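Local coordinates for protein nucleoporin NUP170 (Chaetomium thermophilum, PDB 5HAX) that is a scaffold nucleoporin that probably forms part of the inner ring of the nuclear pore complex, pairing a beta-propeller with an alpha-helical region, at residues V599-K604 against V626-N631. Sequence-based numbering, arbitrary orientation.
Sequences VRTLWK and VTIQEN
In the alpha-helical part that accompanies the beta-propeller, I628 of helix 622-640 meets V599, T601 and L602 where the chain turns out of helix 586-599. One side chain faces three: I628 is the single residue of 626-631 that touches 599-604; its CD1 and its CG2 branch share the work, and CD2 of L602 lies near both. I628 and L602 reach toward each other tip to tip, CD1 of I628 lying 3.4 Å from CD1 of L602, tighter than ordinary carbon contact. The other L602 methyl, CD2, lies 3.9 Å from CD1 of I628. L602 has its first torsion displaced from a staggered position (chi1 -106°), which fits a tightly packed tip. CG2 of I628, anti to its backbone N, meets CG1 of V599 at 4.1 Å, the two side chains crossing at about a right angle. T601 adds OG1, 3.8 Å from CD1 of I628, a polar atom beside a methyl and so only a van der Waals touch. One oxygen, V599 O, accepts from both L602 N (2.9 Å) and W603 N, which holds the turn that presents V599, T601 and L602. I686 of helix 663-694 packs against both L602 and I628, and Y717 of helix 717-722 touches L602, so further helices border the buried pair. An alanine here in place of I628 would lack CG1, CG2 and CD1 and would probably open a gap before V599 and L602, leaving the L602 tip freer to turn. With apolar methyls carrying nearly all the contact, the join between turn and helix rests on shape and burial rather than on polar pairing.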
loop_
_atom_site.group_PDB
_atom_site.type_symbol
_atom_site.label_atom_id
_atom_site.label_comp_id
_atom_site.label_asym_id
_atom_site.label_seq_id
_atom_site.Cartn_x
_atom_site.Cartn_y
_atom_site.Cartn_z
ATOM N N VAL A 599 14.162 -7.480 -11.515
ATOM C CA VAL A 599 15.270 -7.771 -10.612
ATOM C C VAL A 599 15.576 -6.610 -9.668
ATOM O O VAL A 599 16.616 -6.619 -9.005
ATOM C CB VAL A 599 16.537 -8.169 -11.396
ATOM C CG1 VAL A 599 16.264 -9.378 -12.277
ATOM C CG2 VAL A 599 17.063 -6.998 -12.220
ATOM N N ARG A 600 14.692 -5.613 -9.581
ATOM C CA ARG A 600 15.003 -4.430 -8.782
ATOM C C ARG A 600 15.193 -4.771 -7.306
ATOM O O ARG A 600 15.996 -4.125 -6.622
ATOM C CB ARG A 600 13.904 -3.377 -8.948
ATOM C CG ARG A 600 12.614 -3.699 -8.220
ATOM C CD ARG A 600 11.447 -2.888 -8.765
ATOM N NE ARG A 600 11.695 -1.448 -8.721
ATOM C CZ ARG A 600 11.373 -0.652 -7.702
ATOM N NH1 ARG A 600 11.640 0.646 -7.768
ATOM N NH2 ARG A 600 10.784 -1.143 -6.619
ATOM N N THR A 601 14.478 -5.777 -6.798
ATOM C CA THR A 601 14.648 -6.185 -5.407
ATOM C C THR A 601 15.960 -6.921 -5.162
ATOM O O THR A 601 16.342 -7.095 -4.001
ATOM C CB THR A 601 13.490 -7.086 -4.963
ATOM O OG1 THR A 601 13.489 -8.289 -5.743
ATOM C CG2 THR A 601 12.152 -6.375 -5.122
ATOM N N LEU A 602 16.653 -7.346 -6.220
ATOM C CA LEU A 602 17.867 -8.151 -6.124
ATOM C C LEU A 602 19.136 -7.340 -6.343
ATOM O O LEU A 602 20.073 -7.425 -5.545
ATOM C CB LEU A 602 17.818 -9.282 -7.160
ATOM C CG LEU A 602 17.552 -10.702 -6.671
ATOM C CD1 LEU A 602 16.321 -10.751 -5.788
ATOM C CD2 LEU A 602 17.391 -11.627 -7.870
ATOM N N TRP A 603 19.158 -6.543 -7.413
ATOM C CA TRP A 603 20.373 -5.962 -7.974
ATOM C C TRP A 603 21.361 -5.464 -6.922
ATOM O O TRP A 603 22.481 -5.978 -6.813
ATOM C CB TRP A 603 19.968 -4.824 -8.916
ATOM C CG TRP A 603 21.031 -4.409 -9.875
ATOM C CD1 TRP A 603 21.771 -3.267 -9.829
ATOM C CD2 TRP A 603 21.469 -5.128 -11.033
ATOM N NE1 TRP A 603 22.643 -3.226 -10.889
ATOM C CE2 TRP A 603 22.479 -4.359 -11.642
ATOM C CE3 TRP A 603 21.104 -6.345 -11.615
ATOM C CZ2 TRP A 603 23.130 -4.767 -12.803
ATOM C CZ3 TRP A 603 21.754 -6.750 -12.769
ATOM C CH2 TRP A 603 22.756 -5.963 -13.349
ATOM N N LYS A 604 20.967 -4.463 -6.140
ATOM C CA LYS A 604 21.870 -3.833 -5.184
ATOM C C LYS A 604 21.893 -4.532 -3.830
ATOM O O LYS A 604 22.627 -4.095 -2.939
ATOM C CB LYS A 604 21.487 -2.361 -4.995
ATOM C CG LYS A 604 21.687 -1.506 -6.239
ATOM C CD LYS A 604 23.162 -1.334 -6.573
ATOM C CE LYS A 604 23.354 -0.463 -7.803
ATOM N NZ LYS A 604 24.791 -0.214 -8.086
ATOM N N VAL A 626 12.936 -17.818 -6.946
ATOM C CA VAL A 626 12.361 -18.714 -7.947
ATOM C C VAL A 626 11.479 -17.932 -8.913
ATOM O O VAL A 626 11.627 -18.040 -10.136
ATOM C CB VAL A 626 11.575 -19.847 -7.259
ATOM C CG1 VAL A 626 10.764 -20.647 -8.278
ATOM C CG2 VAL A 626 12.522 -20.760 -6.495
ATOM N N THR A 627 10.541 -17.146 -8.381
ATOM C CA THR A 627 9.626 -16.399 -9.240
ATOM C C THR A 627 10.381 -15.427 -10.137
ATOM O O THR A 627 10.058 -15.287 -11.322
ATOM C CB THR A 627 8.597 -15.650 -8.393
ATOM O OG1 THR A 627 9.265 -14.713 -7.539
ATOM C CG2 THR A 627 7.787 -16.620 -7.545
ATOM N N ILE A 628 11.389 -14.745 -9.590
ATOM C CA ILE A 628 12.196 -13.835 -10.399
ATOM C C ILE A 628 12.843 -14.597 -11.549
ATOM O O ILE A 628 12.803 -14.162 -12.706
ATOM C CB ILE A 628 13.250 -13.131 -9.525
ATOM C CG1 ILE A 628 12.567 -12.198 -8.523
ATOM C CG2 ILE A 628 14.232 -12.342 -10.391
ATOM C CD1 ILE A 628 13.501 -11.635 -7.477
ATOM N N GLN A 629 13.441 -15.752 -11.245
ATOM C CA GLN A 629 14.085 -16.554 -12.281
ATOM C C GLN A 629 13.083 -17.000 -13.338
ATOM O O GLN A 629 13.372 -16.947 -14.539
ATOM C CB GLN A 629 14.769 -17.767 -11.654
ATOM C CG GLN A 629 15.406 -18.697 -12.669
ATOM C CD GLN A 629 16.218 -19.797 -12.019
ATOM O OE1 GLN A 629 17.352 -20.063 -12.416
ATOM N NE2 GLN A 629 15.638 -20.448 -11.019
ATOM N N GLU A 630 11.905 -17.454 -12.909
ATOM C CA GLU A 630 10.878 -17.854 -13.864
ATOM C C GLU A 630 10.501 -16.697 -14.778
ATOM O O GLU A 630 10.362 -16.875 -15.995
ATOM C CB GLU A 630 9.645 -18.371 -13.122
ATOM C CG GLU A 630 9.856 -19.700 -12.416
ATOM C CD GLU A 630 8.635 -20.138 -11.628
ATOM O OE1 GLU A 630 7.625 -19.403 -11.633
ATOM O OE2 GLU A 630 8.686 -21.218 -11.002
ATOM N N ASN A 631 10.335 -15.499 -14.211
ATOM C CA ASN A 631 9.995 -14.335 -15.021
ATOM C C ASN A 631 11.096 -14.023 -16.027
ATOM O O ASN A 631 10.813 -13.745 -17.199
ATOM C CB ASN A 631 9.736 -13.124 -14.123
ATOM C CG ASN A 631 8.425 -13.227 -13.364
ATOM O OD1 ASN A 631 7.520 -13.964 -13.756
ATOM N ND2 ASN A 631 8.314 -12.476 -12.275
#